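PDB 4JJJ: cellulose 1,4-beta-cellobiosidase from Thermobifida fusca, which probably cleaves cellobiose units from cellulose chains, this chain being the glycoside hydrolase family 48 catalytic module of a larger secreted cellulase. Local coordinates for residues F415-Y429 and R436-A448. The protein carries 1 engineered substitution. Sequence-based numbering, arbitrary orientation. Where two conformers were deposited one is given.
With CA (calcium ion), chain G; BGC (beta-D-glucopyranose), chain B.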
loop_
_atom_site.group_PDB
_atom_site.type_symbol
_atom_site.label_atom_id
_atom_site.label_comp_id
_atom_site.label_asym_id
_atom_site.label_seq_id
_atom_site.Cartn_x
_atom_site.Cartn_y
_atom_site.Cartn_z
ATOM N N PHE A 415 10.348 -1.119 9.697
ATOM C CA PHE A 415 9.607 -0.734 10.892
ATOM C C PHE A 415 8.379 0.115 10.619
ATOM O O PHE A 415 7.479 0.078 11.460
ATOM C CB PHE A 415 10.505 -0.071 11.913
ATOM C CG PHE A 415 9.848 0.332 13.179
ATOM C CD1 PHE A 415 9.621 -0.571 14.233
ATOM C CD2 PHE A 415 9.445 1.621 13.348
ATOM C CE1 PHE A 415 9.043 -0.195 15.426
ATOM C CE2 PHE A 415 8.841 2.026 14.520
ATOM C CZ PHE A 415 8.664 1.114 15.581
ATOM N N GLY A 416 8.351 0.781 9.505
ATOM C CA GLY A 416 7.164 1.582 9.171
ATOM C C GLY A 416 5.885 0.788 9.227
ATOM O O GLY A 416 4.842 1.306 9.633
ATOM N N PHE A 417 5.887 -0.483 8.816
ATOM C CA PHE A 417 4.644 -1.201 8.823
ATOM C C PHE A 417 4.156 -1.481 10.233
ATOM O O PHE A 417 2.971 -1.614 10.490
ATOM C CB PHE A 417 4.831 -2.517 8.077
ATOM C CG PHE A 417 4.736 -2.447 6.593
ATOM C CD1 PHE A 417 3.661 -1.823 5.963
ATOM C CD2 PHE A 417 5.761 -2.930 5.837
ATOM C CE1 PHE A 417 3.567 -1.805 4.546
ATOM C CE2 PHE A 417 5.675 -2.882 4.476
ATOM C CZ PHE A 417 4.591 -2.337 3.844
ATOM N N GLN A 418 5.091 -1.544 11.199
ATOM C CA GLN A 418 4.725 -1.729 12.623
ATOM C C GLN A 418 3.827 -0.600 13.078
ATOM O O GLN A 418 2.736 -0.826 13.624
ATOM C CB GLN A 418 5.896 -1.724 13.569
ATOM C CG GLN A 418 6.903 -2.863 13.410
ATOM C CD GLN A 418 6.310 -4.172 13.700
ATOM O OE1 GLN A 418 5.713 -4.406 14.821
ATOM N NE2 GLN A 418 6.400 -5.100 12.742
ATOM N N VAL A 419 4.239 0.656 12.786
ATOM C CA VAL A 419 3.476 1.856 13.210
ATOM C C VAL A 419 2.275 2.084 12.362
ATOM O O VAL A 419 1.244 2.584 12.878
ATOM C CB VAL A 419 4.395 3.051 13.400
ATOM C CG1 VAL A 419 5.293 2.870 14.613
ATOM C CG2 VAL A 419 5.232 3.373 12.184
ATOM N N TRP A 420 2.309 1.806 11.096
ATOM C CA TRP A 420 1.100 1.992 10.278
ATOM C C TRP A 420 -0.044 1.089 10.809
ATOM O O TRP A 420 -1.211 1.538 10.993
ATOM C CB TRP A 420 1.361 1.776 8.844
ATOM C CG TRP A 420 1.991 2.883 8.122
ATOM C CD1 TRP A 420 2.189 4.142 8.547
ATOM C CD2 TRP A 420 2.373 2.867 6.730
ATOM N NE1 TRP A 420 2.733 4.885 7.548
ATOM C CE2 TRP A 420 2.824 4.145 6.407
ATOM C CE3 TRP A 420 2.346 1.872 5.749
ATOM C CZ2 TRP A 420 3.235 4.488 5.136
ATOM C CZ3 TRP A 420 2.762 2.202 4.452
ATOM C CH2 TRP A 420 3.190 3.490 4.160
ATOM N N ASN A 421 0.286 -0.190 11.093
ATOM C CA ASN A 421 -0.714 -1.088 11.682
ATOM C C ASN A 421 -1.075 -0.687 13.099
ATOM O O ASN A 421 -2.269 -0.489 13.442
ATOM C CB ASN A 421 -0.225 -2.508 11.626
ATOM C CG ASN A 421 -0.978 -3.391 12.571
ATOM O OD1 ASN A 421 -2.156 -3.383 12.560
ATOM N ND2 ASN A 421 -0.257 -4.336 13.194
ATOM N N MET A 422 -0.072 -0.456 13.905
ATOM C CA MET A 422 -0.273 -0.236 15.318
ATOM C C MET A 422 -1.061 1.005 15.583
ATOM O O MET A 422 -1.852 1.021 16.505
ATOM C CB MET A 422 0.989 -0.263 16.192
ATOM C CG MET A 422 0.744 -0.678 17.640
ATOM S SD MET A 422 -0.111 -2.243 17.915
ATOM C CE MET A 422 0.922 -3.410 17.030
ATOM N N GLU A 423 -0.818 2.048 14.790
ATOM C CA GLU A 423 -1.632 3.316 14.968
ATOM C C GLU A 423 -3.147 3.038 14.820
ATOM O O GLU A 423 -3.937 3.582 15.583
ATOM C CB GLU A 423 -1.247 4.379 13.971
ATOM C CG GLU A 423 -1.793 5.752 14.350
ATOM C CD GLU A 423 -1.503 6.805 13.332
ATOM O OE1 GLU A 423 -0.321 6.907 12.937
ATOM O OE2 GLU A 423 -2.454 7.499 13.006
ATOM N N ARG A 424 -3.482 2.120 13.923
ATOM C CA ARG A 424 -4.873 1.842 13.696
ATOM C C ARG A 424 -5.427 1.023 14.912
ATOM O O ARG A 424 -6.555 1.246 15.340
ATOM C CB ARG A 424 -5.057 1.037 12.430
ATOM C CG ARG A 424 -4.566 1.744 11.141
ATOM C CD ARG A 424 -4.154 0.709 10.127
ATOM N NE ARG A 424 -3.563 1.357 8.980
ATOM C CZ ARG A 424 -2.717 0.802 8.105
ATOM N NH1 ARG A 424 -2.419 -0.439 8.233
ATOM N NH2 ARG A 424 -2.125 1.579 7.166
ATOM N N VAL A 425 -4.584 0.107 15.422
ATOM C CA VAL A 425 -4.929 -0.651 16.646
ATOM C C VAL A 425 -5.110 0.317 17.815
ATOM O O VAL A 425 -6.056 0.157 18.601
ATOM C CB VAL A 425 -3.845 -1.726 16.933
ATOM C CG1 VAL A 425 -4.179 -2.502 18.208
ATOM C CG2 VAL A 425 -3.749 -2.658 15.715
ATOM N N ALA A 426 -4.194 1.294 17.971
ATOM C CA ALA A 426 -4.320 2.275 19.006
ATOM C C ALA A 426 -5.537 3.123 18.832
ATOM O O ALA A 426 -6.162 3.544 19.855
ATOM C CB ALA A 426 -3.033 3.103 19.096
ATOM N N GLN A 427 -5.853 3.486 17.587
ATOM C CA GLN A 427 -7.036 4.292 17.352
ATOM C C GLN A 427 -8.318 3.488 17.785
ATOM O O GLN A 427 -9.189 4.056 18.434
ATOM C CB GLN A 427 -7.199 4.705 15.935
ATOM C CG GLN A 427 -6.267 5.832 15.477
ATOM C CD GLN A 427 -6.667 6.361 14.093
ATOM O OE1 GLN A 427 -7.510 5.872 13.382
ATOM N NE2 GLN A 427 -5.959 7.372 13.722
ATOM N N LEU A 428 -8.396 2.224 17.427
ATOM C CA LEU A 428 -9.507 1.399 17.893
ATOM C C LEU A 428 -9.603 1.413 19.395
ATOM O O LEU A 428 -10.718 1.568 19.976
ATOM C CB LEU A 428 -9.360 -0.017 17.346
ATOM C CG LEU A 428 -10.407 -0.976 17.824
ATOM C CD1 LEU A 428 -11.772 -0.563 17.180
ATOM C CD2 LEU A 428 -10.021 -2.412 17.431
ATOM N N TYR A 429 -8.469 1.164 20.053
ATOM C CA TYR A 429 -8.406 1.143 21.501
ATOM C C TYR A 429 -8.886 2.476 22.099
ATOM O O TYR A 429 -9.720 2.507 22.971
ATOM C CB TYR A 429 -6.961 0.845 21.934
ATOM C CG TYR A 429 -6.736 0.816 23.392
ATOM C CD1 TYR A 429 -7.497 0.031 24.254
ATOM C CD2 TYR A 429 -5.791 1.629 23.926
ATOM C CE1 TYR A 429 -7.278 0.085 25.608
ATOM C CE2 TYR A 429 -5.546 1.694 25.292
ATOM C CZ TYR A 429 -6.298 0.919 26.131
ATOM O OH TYR A 429 -5.991 0.930 27.524
ATOM N N ARG A 436 -8.865 -6.619 23.089
ATOM C CA ARG A 436 -7.994 -7.364 22.176
ATOM C C ARG A 436 -6.907 -6.411 21.698
ATOM O O ARG A 436 -5.678 -6.750 21.694
ATOM C CB ARG A 436 -8.720 -7.982 20.984
ATOM C CG ARG A 436 -9.869 -8.938 21.454
ATOM C CD ARG A 436 -10.835 -9.259 20.324
ATOM N NE ARG A 436 -11.598 -8.107 19.928
ATOM C CZ ARG A 436 -12.635 -8.119 19.076
ATOM N NH1 ARG A 436 -12.967 -9.269 18.524
ATOM N NH2 ARG A 436 -13.230 -6.986 18.697
ATOM N N ALA A 437 -7.315 -5.266 21.222
ATOM C CA ALA A 437 -6.327 -4.205 20.864
ATOM C C ALA A 437 -5.409 -3.854 22.004
ATOM O O ALA A 437 -4.206 -3.716 21.849
ATOM C CB ALA A 437 -7.040 -3.003 20.367
ATOM N N GLU A 438 -5.999 -3.719 23.198
ATOM C CA GLU A 438 -5.231 -3.363 24.401
ATOM C C GLU A 438 -4.120 -4.404 24.682
ATOM O O GLU A 438 -2.969 -4.007 24.943
ATOM C CB GLU A 438 -6.179 -3.319 25.587
ATOM C CG GLU A 438 -5.521 -2.853 26.845
ATOM C CD GLU A 438 -6.452 -2.805 28.038
ATOM O OE1 GLU A 438 -7.519 -3.303 28.040
ATOM O OE2 GLU A 438 -6.047 -2.210 29.007
ATOM N N ALA A 439 -4.451 -5.684 24.525
ATOM C CA ALA A 439 -3.437 -6.718 24.798
ATOM C C ALA A 439 -2.297 -6.627 23.848
ATOM O O ALA A 439 -1.144 -6.780 24.273
ATOM C CB ALA A 439 -4.039 -8.082 24.780
ATOM N N ILE A 440 -2.579 -6.412 22.552
ATOM C CA ILE A 440 -1.469 -6.219 21.590
ATOM C C ILE A 440 -0.614 -5.016 21.954
ATOM O O ILE A 440 0.665 -5.071 22.001
ATOM C CB ILE A 440 -2.065 -6.095 20.159
ATOM C CG1 ILE A 440 -2.733 -7.362 19.718
ATOM C CG2 ILE A 440 -0.924 -5.781 19.179
ATOM C CD1 ILE A 440 -3.590 -7.237 18.482
ATOM N N LEU A 441 -1.267 -3.880 22.194
ATOM C CA LEU A 441 -0.584 -2.652 22.521
ATOM C C LEU A 441 0.249 -2.732 23.800
ATOM O O LEU A 441 1.390 -2.232 23.868
ATOM C CB LEU A 441 -1.645 -1.585 22.686
ATOM C CG LEU A 441 -2.273 -1.141 21.390
ATOM C CD1 LEU A 441 -3.615 -0.447 21.635
ATOM C CD2 LEU A 441 -1.353 -0.172 20.662
ATOM N N ASP A 442 -0.273 -3.442 24.842
ATOM C CA ASP A 442 0.459 -3.488 26.090
ATOM C C ASP A 442 1.800 -4.195 25.923
ATOM O O ASP A 442 2.708 -3.911 26.734
ATOM C CB ASP A 442 -0.422 -4.174 27.164
ATOM C CG ASP A 442 -1.527 -3.251 27.740
ATOM O OD1 ASP A 442 -1.591 -2.047 27.554
ATOM O OD2 ASP A 442 -2.374 -3.896 28.434
ATOM N N LYS A 443 1.897 -5.141 24.993
ATOM C CA LYS A 443 3.169 -5.779 24.717
ATOM C C LYS A 443 4.007 -5.047 23.660
ATOM O O LYS A 443 5.226 -5.029 23.742
ATOM C CB LYS A 443 2.866 -7.203 24.322
ATOM C CG LYS A 443 4.135 -8.014 24.110
ATOM C CD LYS A 443 3.938 -9.516 23.931
ATOM C CE LYS A 443 5.276 -10.256 23.797
ATOM N NZ LYS A 443 5.137 -11.772 23.762
ATOM N N TRP A 444 3.373 -4.443 22.687
ATOM C CA TRP A 444 4.130 -3.745 21.625
ATOM C C TRP A 444 4.726 -2.443 22.044
ATOM O O TRP A 444 5.843 -2.112 21.663
ATOM C CB TRP A 444 3.173 -3.554 20.360
ATOM C CG TRP A 444 3.806 -2.955 19.177
ATOM C CD1 TRP A 444 4.316 -3.659 18.096
ATOM C CD2 TRP A 444 3.998 -1.584 18.893
ATOM N NE1 TRP A 444 4.809 -2.819 17.189
ATOM C CE2 TRP A 444 4.684 -1.520 17.646
ATOM C CE3 TRP A 444 3.707 -0.412 19.549
ATOM C CZ2 TRP A 444 5.017 -0.312 17.046
ATOM C CZ3 TRP A 444 4.086 0.792 18.972
ATOM C CH2 TRP A 444 4.714 0.836 17.759
ATOM N N VAL A 445 3.949 -1.652 22.793
ATOM C CA VAL A 445 4.329 -0.286 23.145
ATOM C C VAL A 445 5.665 -0.236 23.911
ATOM O O VAL A 445 6.559 0.470 23.485
ATOM C CB VAL A 445 3.178 0.471 23.842
ATOM C CG1 VAL A 445 3.633 1.799 24.463
ATOM C CG2 VAL A 445 2.067 0.773 22.847
ATOM N N PRO A 446 5.855 -1.061 24.916
ATOM C CA PRO A 446 7.159 -1.047 25.572
ATOM C C PRO A 446 8.322 -1.357 24.690
ATOM O O PRO A 446 9.377 -0.757 24.850
ATOM C CB PRO A 446 7.015 -2.020 26.731
ATOM C CG PRO A 446 5.594 -2.294 26.882
ATOM C CD PRO A 446 4.872 -1.918 25.630
ATOM N N TRP A 447 8.140 -2.293 23.775
ATOM C CA TRP A 447 9.148 -2.679 22.859
ATOM C C TRP A 447 9.495 -1.518 21.992
ATOM O O TRP A 447 10.671 -1.219 21.757
ATOM C CB TRP A 447 8.672 -3.851 21.938
ATOM C CG TRP A 447 9.552 -4.178 20.859
ATOM C CD1 TRP A 447 10.788 -4.782 20.917
ATOM C CD2 TRP A 447 9.272 -4.016 19.463
ATOM N NE1 TRP A 447 11.285 -4.988 19.666
ATOM C CE2 TRP A 447 10.387 -4.510 18.744
ATOM C CE3 TRP A 447 8.230 -3.397 18.740
ATOM C CZ2 TRP A 447 10.491 -4.461 17.361
ATOM C CZ3 TRP A 447 8.306 -3.349 17.358
ATOM C CH2 TRP A 447 9.496 -3.884 16.662
ATOM N N ALA A 448 8.502 -0.830 21.453
ATOM C CA ALA A 448 8.792 0.315 20.619
ATOM C C ALA A 448 9.489 1.432 21.347
ATOM O O ALA A 448 10.495 1.965 20.874
ATOM C CB ALA A 448 7.498 0.863 19.975
HETATM CA CA CA G . -3.629 -2.748 29.894
HETATM C C2 BGC B . 7.212 4.293 0.592
HETATM C C3 BGC B . 5.718 3.985 0.651
HETATM C C4 BGC B . 5.487 2.455 0.819
HETATM C C5 BGC B . 6.372 1.850 1.937
HETATM C C6 BGC B . 6.258 0.344 1.949
HETATM C C1 BGC B . 7.961 3.683 1.762
HETATM O O2 BGC B . 7.413 5.699 0.638
HETATM O O3 BGC B . 5.121 4.503 -0.564
HETATM O O4 BGC B . 4.088 2.237 1.091
HETATM O O5 BGC B . 7.725 2.263 1.708
HETATM O O6 BGC B . 6.625 -0.203 0.697
HETATM O O HOH W 1 -3.519 -0.598 28.794
HETATM O O HOH W 2 -8.128 0.364 29.126
HETATM O O HOH W 3 -3.478 -0.710 31.093
HETATM O O HOH W 4 -3.761 -3.481 31.975
#
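Val425 and Ala437 bring the two helices closest, CA to CA 5.7 Å; from there the axes of 416-429 and 436-448, running at 130° to each other, splay until Gln418 CA and Ala448 CA lie 9.2 Å apart. Trp444 fills the widening gap. With its CG anti to the backbone N (chi1 -176°), the indole reaches across, and its NE1 donates to Gln418 OE1 at 3.0 Å, nearly in the ring plane and onto a lone pair that lies in the carbonyl plane. The same oxygen also accepts from the backbone N of Ile373. In the conformer given here, Met422 doubles back over one indole face, its CG 3.7 Å from the six-membered ring centroid and its SD making a Met-aromatic contact; Ala448 CB and Trp447 CE3 lie over the rim of the opposite face. Replacing this indole with an alanine would probably deprive Gln418 OE1 of a donor and leave Val419 and Met422 without the surface they pack on. Nearer the crossing, Leu441 is a knob among Met422, Val425, Ala426 and Tyr429. The Tyr429 ring turns one face to Glu438 CA, and Glu438 OE2, with Asp442 OD2, binds calcium. This is a helical hairpin of the (α/α)6 barrel, with Phe417 and Trp420 lining the glucan site at one end and calcium bound near the other.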